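Local coordinates for uncharacterized NTF2-like protein (Cytophaga hutchinsonii ATCC 33406, PDB 3F14) that is of unknown function but belongs to the NTF2-like superfamily and, like many SnoaL-like proteins, may bind a small ligand in its cone-shaped fold, at residues Asp17-Ala20 with Val21-Cys24; Trp31-Ile34 with Gly35-Val38; Lys51-Pro54 with Glu55-Ala59. All coordinates share one frame; numbering follows the deposited sequence.

Contact 1 of 3, residues Asp17-Ala20 with Val21-Cys24; sequences DFPA and VYAC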
# COMPACT_ATOMS: atom_id res chain seq x y z
N ASP A 17 4.35 -9.74 14.95
CA ASP A 17 4.43 -9.82 16.39
C ASP A 17 3.25 -9.08 16.98
O ASP A 17 3.40 -8.11 17.71
CB ASP A 17 5.76 -9.25 16.92
CG ASP A 17 6.00 -9.57 18.40
OD1 ASP A 17 5.18 -10.29 19.02
OD2 ASP A 17 7.00 -9.02 18.95
N PHE A 18 2.06 -9.58 16.68
CA PHE A 18 0.84 -8.90 17.09
C PHE A 18 0.72 -8.72 18.62
O PHE A 18 0.33 -7.63 19.08
CB PHE A 18 -0.40 -9.62 16.59
CG PHE A 18 -0.36 -10.01 15.12
CD1 PHE A 18 -0.10 -9.12 14.11
CD2 PHE A 18 -0.73 -11.29 14.76
CE1 PHE A 18 -0.17 -9.51 12.79
CE2 PHE A 18 -0.80 -11.68 13.43
CZ PHE A 18 -0.52 -10.77 12.45
N PRO A 19 1.04 -9.76 19.40
CA PRO A 19 0.86 -9.64 20.87
C PRO A 19 1.61 -8.47 21.49
O PRO A 19 1.17 -7.97 22.51
CB PRO A 19 1.34 -10.99 21.40
CG PRO A 19 1.15 -11.91 20.25
CD PRO A 19 1.49 -11.12 19.05
N ALA A 20 2.71 -8.03 20.90
CA ALA A 20 3.45 -6.86 21.42
C ALA A 20 2.65 -5.58 21.36
O ALA A 20 2.99 -4.62 22.04
CB ALA A 20 4.81 -6.69 20.67
N VAL A 21 1.59 -5.53 20.55
CA VAL A 21 0.86 -4.26 20.38
C VAL A 21 -0.63 -4.33 20.66
O VAL A 21 -1.34 -3.33 20.49
CB VAL A 21 1.14 -3.63 18.97
CG1 VAL A 21 2.61 -3.30 18.84
CG2 VAL A 21 0.72 -4.55 17.86
N TYR A 22 -1.14 -5.48 21.13
CA TYR A 22 -2.57 -5.53 21.49
C TYR A 22 -3.00 -4.42 22.47
O TYR A 22 -4.10 -3.88 22.33
CB TYR A 22 -2.92 -6.88 22.12
CG TYR A 22 -2.81 -8.08 21.22
CD1 TYR A 22 -2.91 -7.98 19.85
CD2 TYR A 22 -2.66 -9.35 21.78
CE1 TYR A 22 -2.79 -9.10 19.06
CE2 TYR A 22 -2.57 -10.47 20.99
CZ TYR A 22 -2.63 -10.32 19.63
OH TYR A 22 -2.53 -11.42 18.83
N ALA A 23 -2.13 -4.11 23.43
CA ALA A 23 -2.40 -3.02 24.40
C ALA A 23 -2.48 -1.63 23.74
O ALA A 23 -2.96 -0.70 24.38
CB ALA A 23 -1.35 -3.03 25.47
N CYS A 24 -2.01 -1.48 22.49
CA CYS A 24 -2.09 -0.24 21.75
C CYS A 24 -3.32 -0.17 20.85
O CYS A 24 -3.50 0.83 20.18
CB CYS A 24 -0.86 -0.11 20.84
SG CYS A 24 0.69 -0.31 21.75
O HOH W 1 -0.05 -5.81 24.14

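Contact 2 of 3, residues Trp31-Ile34 with Gly35-Val38; sequences WNII and GNQV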
# COMPACT_ATOMS: atom_id res chain seq x y z
N TRP A 31 -9.31 -3.70 11.28
CA TRP A 31 -8.30 -4.23 10.38
C TRP A 31 -8.98 -4.61 9.10
O TRP A 31 -9.73 -5.56 9.04
CB TRP A 31 -7.56 -5.42 10.98
CG TRP A 31 -6.34 -5.88 10.18
CD1 TRP A 31 -5.74 -5.23 9.17
CD2 TRP A 31 -5.54 -7.06 10.41
NE1 TRP A 31 -4.64 -5.92 8.74
CE2 TRP A 31 -4.48 -7.05 9.49
CE3 TRP A 31 -5.61 -8.10 11.33
CZ2 TRP A 31 -3.52 -8.08 9.43
CZ3 TRP A 31 -4.66 -9.14 11.27
CH2 TRP A 31 -3.62 -9.10 10.34
N ASN A 32 -8.71 -3.82 8.04
CA ASN A 32 -9.22 -4.02 6.69
C ASN A 32 -8.14 -4.77 5.90
O ASN A 32 -7.17 -4.18 5.47
CB ASN A 32 -9.55 -2.69 6.05
CG ASN A 32 -10.10 -2.84 4.65
OD1 ASN A 32 -10.26 -3.94 4.16
ND2 ASN A 32 -10.37 -1.73 4.01
N ILE A 33 -8.32 -6.06 5.70
CA ILE A 33 -7.43 -6.89 4.89
C ILE A 33 -8.05 -6.86 3.48
O ILE A 33 -9.06 -7.52 3.20
CB ILE A 33 -7.27 -8.31 5.42
CG1 ILE A 33 -6.74 -8.23 6.88
CG2 ILE A 33 -6.30 -9.10 4.49
CD1 ILE A 33 -6.66 -9.62 7.58
N ILE A 34 -7.48 -6.01 2.62
CA ILE A 34 -8.03 -5.71 1.30
C ILE A 34 -8.25 -6.98 0.48
O ILE A 34 -7.38 -7.83 0.35
CB ILE A 34 -7.05 -4.76 0.54
CG1 ILE A 34 -6.93 -3.40 1.25
CG2 ILE A 34 -7.49 -4.57 -0.91
CD1 ILE A 34 -8.12 -2.49 1.16
N GLY A 35 -9.47 -7.09 -0.08
CA GLY A 35 -9.86 -8.26 -0.85
C GLY A 35 -10.26 -9.47 -0.03
O GLY A 35 -10.62 -10.49 -0.58
N ASN A 36 -10.25 -9.33 1.29
CA ASN A 36 -10.55 -10.43 2.19
C ASN A 36 -11.72 -9.98 3.09
O ASN A 36 -12.92 -10.26 2.81
CB ASN A 36 -9.24 -10.78 2.93
CG ASN A 36 -9.29 -12.09 3.75
OD1 ASN A 36 -9.19 -12.06 4.97
ND2 ASN A 36 -9.40 -13.22 3.07
N GLN A 37 -11.41 -9.20 4.11
CA GLN A 37 -12.44 -8.82 5.07
C GLN A 37 -12.02 -7.67 5.95
O GLN A 37 -10.85 -7.39 6.05
CB GLN A 37 -12.74 -9.99 6.00
CG GLN A 37 -11.62 -10.40 6.93
CD GLN A 37 -11.93 -11.71 7.62
OE1 GLN A 37 -12.62 -11.71 8.64
NE2 GLN A 37 -11.43 -12.80 7.07
N VAL A 38 -12.97 -7.10 6.65
CA VAL A 38 -12.77 -6.13 7.72
C VAL A 38 -13.11 -6.77 9.06
O VAL A 38 -14.22 -7.30 9.23
CB VAL A 38 -13.65 -4.89 7.57
CG1 VAL A 38 -13.27 -3.90 8.64
CG2 VAL A 38 -13.51 -4.23 6.16

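Contact 3 of 3, residues Lys51-Pro54 with Glu55-Ala59; sequences KMLP and EMKGA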
# COMPACT_ATOMS: atom_id res chain seq x y z
N LYS A 51 -5.55 -16.19 16.21
CA LYS A 51 -5.78 -17.35 15.34
C LYS A 51 -4.66 -17.45 14.29
O LYS A 51 -4.16 -18.55 13.99
CB LYS A 51 -7.16 -17.22 14.70
CG LYS A 51 -7.58 -18.25 13.68
CD LYS A 51 -9.09 -18.12 13.38
CE LYS A 51 -9.50 -18.78 12.08
NZ LYS A 51 -8.68 -20.00 11.77
N MSE A 52 -4.22 -16.29 13.79
CA MSE A 52 -3.17 -16.12 12.72
C MSE A 52 -1.72 -16.28 13.20
O MSE A 52 -0.84 -16.60 12.41
CB MSE A 52 -3.29 -14.73 11.99
CG MSE A 52 -2.40 -14.51 10.68
SE MSE A 52 -2.65 -12.87 9.80
CE MSE A 52 -4.46 -13.12 9.28
N LEU A 53 -1.48 -16.05 14.49
CA LEU A 53 -0.16 -16.00 15.08
C LEU A 53 0.73 -17.21 14.78
O LEU A 53 1.90 -17.02 14.40
CB LEU A 53 -0.25 -15.74 16.58
CG LEU A 53 1.04 -15.38 17.30
CD1 LEU A 53 1.75 -14.15 16.73
CD2 LEU A 53 0.75 -15.20 18.79
N PRO A 54 0.22 -18.44 14.88
CA PRO A 54 1.13 -19.56 14.54
C PRO A 54 1.66 -19.50 13.11
O PRO A 54 2.84 -19.85 12.86
CB PRO A 54 0.26 -20.80 14.74
CG PRO A 54 -0.84 -20.35 15.64
CD PRO A 54 -1.09 -18.91 15.36
N GLU A 55 0.84 -19.08 12.14
CA GLU A 55 1.30 -18.89 10.76
C GLU A 55 2.39 -17.87 10.69
O GLU A 55 3.35 -18.04 9.94
CB GLU A 55 0.18 -18.48 9.83
CG GLU A 55 0.62 -18.60 8.40
CD GLU A 55 -0.40 -18.13 7.40
OE1 GLU A 55 -1.36 -17.44 7.81
OE2 GLU A 55 -0.19 -18.47 6.21
N MSE A 56 2.29 -16.78 11.43
CA MSE A 56 3.36 -15.77 11.46
C MSE A 56 4.65 -16.33 12.09
O MSE A 56 5.74 -16.09 11.54
CB MSE A 56 2.90 -14.57 12.26
CG MSE A 56 1.70 -13.82 11.67
SE MSE A 56 1.90 -13.01 9.98
CE MSE A 56 1.46 -14.40 8.78
N LYS A 57 4.51 -17.08 13.17
CA LYS A 57 5.66 -17.67 13.85
C LYS A 57 6.42 -18.63 12.97
O LYS A 57 7.62 -18.74 13.14
CB LYS A 57 5.22 -18.36 15.14
CG LYS A 57 4.75 -17.38 16.20
CD LYS A 57 4.30 -18.05 17.50
CE LYS A 57 4.08 -17.01 18.64
NZ LYS A 57 5.38 -16.50 19.20
N GLY A 58 5.75 -19.32 12.05
CA GLY A 58 6.40 -20.23 11.12
C GLY A 58 6.95 -19.61 9.86
O GLY A 58 7.63 -20.29 9.07
N ALA A 59 6.67 -18.33 9.65
CA ALA A 59 7.05 -17.58 8.47
C ALA A 59 8.24 -16.68 8.81
O ALA A 59 8.63 -16.57 9.98
CB ALA A 59 5.85 -16.75 7.94
O HOH W 2 -2.22 -19.43 11.99

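Contact 1 of 3, residues Asp17-Ala20 with Val21-Cys24
Tyr-22 lays its ring over the backbone of Phe-18 and Pro-19, one turn earlier in the chain. From CB, CG stands anti to the carbonyl carbon (chi1 -66°), which brings the ring back over the turn, alongside Pro-19. CG and CD1 sit near Phe-18 O, which lies 3.3 Å from CD1 of Tyr-22 and under the same ring face as Pro-19 CA. Farther out, CE1 of Tyr-22 touches Phe-18 CB at 3.5 Å; CD2 and CE2 lie over Pro-19 CA, and CZ over Pro-19 N and CA. This is a CH-pi contact, Pro-19 CA being 3.6 Å from the centroid of the Tyr-22 ring and only 16° off the normal. At the tip, Tyr-22 OH lies 3.6 Å from Phe-18 CB, and its hydrogen bond goes to OD1 of Asn-50 on helix 42-57. Tyrosine thus joins a flat apolar face to a polar end. With an alanine here, lacking ring and hydroxyl, Pro-19 CA would probably lose its aromatic cover and Asn-50 OD1 its partner. Beneath the ring, Phe-18 O accepts a straight bond from Val-21 N (2.9 Å) and a weak one from Tyr-22 N, while water 1 links Pro-19 O to Ala-23 N. Val-21, branched and buried, also packs on Ile-9 and His-12 of helix 2-14. Successive tight turns here join the first helix of the NTF2-like fold to its first strand.

Contact 2 of 3, residues Trp31-Ile34 with Gly35-Val38
Ile-33 and Gln-37 form the last hydrogen-bonded pair before the chain reverses: Ile-33 N reaches Gln-37 O at 2.9 Å, nearly along the C=O axis, and Gln-37 N returns a bond to Ile-33 O at 3.0 Å in the carbonyl plane. Ile-33 O accepts a second hydrogen bond, from Asn-36 N, also at 2.9 Å but tilted from that plane, so two consecutive residues face one isoleucine. Next to this pair, Asn-32 and Val-38 make a non-hydrogen-bonded pair on the other face, CG2 of Val-38 lying 3.8 Å from Asn-32 OD1; the backbones also approach through Val-38 CA and Trp-31 O, 3.4 Å apart. Ile-33 CG2, anti to the backbone N, leans on Asn-36 CB at 3.7 Å in one of the two conformers of Asn-36, and CG1 passes over one face of the Trp-31 indole. The reversal works because Gly-35 adopts a positive phi (79°), where a CB would collide with Ile-34 O. Outside this shell, Trp-31 is fixed by its NE1 bond to Ser-109 OG and an edge-to-face meeting with Phe-13. Apolar Ile-34, at the bend, packs against Thr-108 and Tyr-110, and against Ser-92 of the second subunit. Together these features define a beta hairpin with a type II turn at Ile-34 and Gly-35 and a classic beta bulge at Asn-36 and Gln-37, at the edge of this chain's sheet.

Contact 3 of 3, residues Lys51-Pro54 with Glu55-Ala59
Leu-53 and Lys-57, one helical turn apart, provide the close side-chain packing here: CE of Lys-57 lies 3.7 Å from CG of Leu-53 and approaches both of its methyl groups. Lys-57 suits the place because its long aliphatic run can cover a leucine while carrying its charge past it; the last bend, at chi4 (-75°), turns NZ aside. Beneath, Lys-57 N bonds to Leu-53 O at 2.9 Å, nearly in line with the carbonyl, and Gly-58 N to Pro-54 O at 3.1 Å, more bent. Met-56 N to Met-52 O is longer, 3.3 Å, though it stays in the carbonyl plane. Both methionines are selenomethionines, and their CG atoms meet loosely at 4.3 Å, in one of the two conformers of Met-52. The other side is slacker. Pro-54 has no N-H to give to the preceding turn and the helix kinks there; water 2 enters, donating to Lys-51 O at 2.9 Å and accepting from Glu-55 N at 3.1 Å, in place of a direct bond between those two residues. Glu-55 holds its extended, charged chain on this exposed flank, near a bound triethylene glycol. The segments lie late in helix 42-57, which follows strand 37-40 and leads toward strand 60-68. Its apolar face meets the loop between helix 2-14 and strand 25-26, Met-52 and Met-56 on Phe-18 and Leu-53 on Pro-19.

Overall arrangement
Along the chain the contacts come in series: the connection after helix 2-14, then the hairpin, then helix 42-57, which directly follows strand 37-40. Strands 29-33 and 37-40 end the mixed sheet on one side, with 29-33 beside 103-111. The centres lie about 19 Å (contacts 1 and 2), 14 Å (1 and 3) and 18 Å (2 and 3) apart, yet large side chains bridge these gaps. Phe-18 packs on Trp-31, Trp-31 CH2 is 3.9 Å from Met-52 SE, and the loop of contact 1 lies against the helix of contact 3. Bound Tris, probably from the crystallisation liquor, lies near Phe-18, Trp-31 and Met-56, which may mark a pocket, as in NTF2-like relatives.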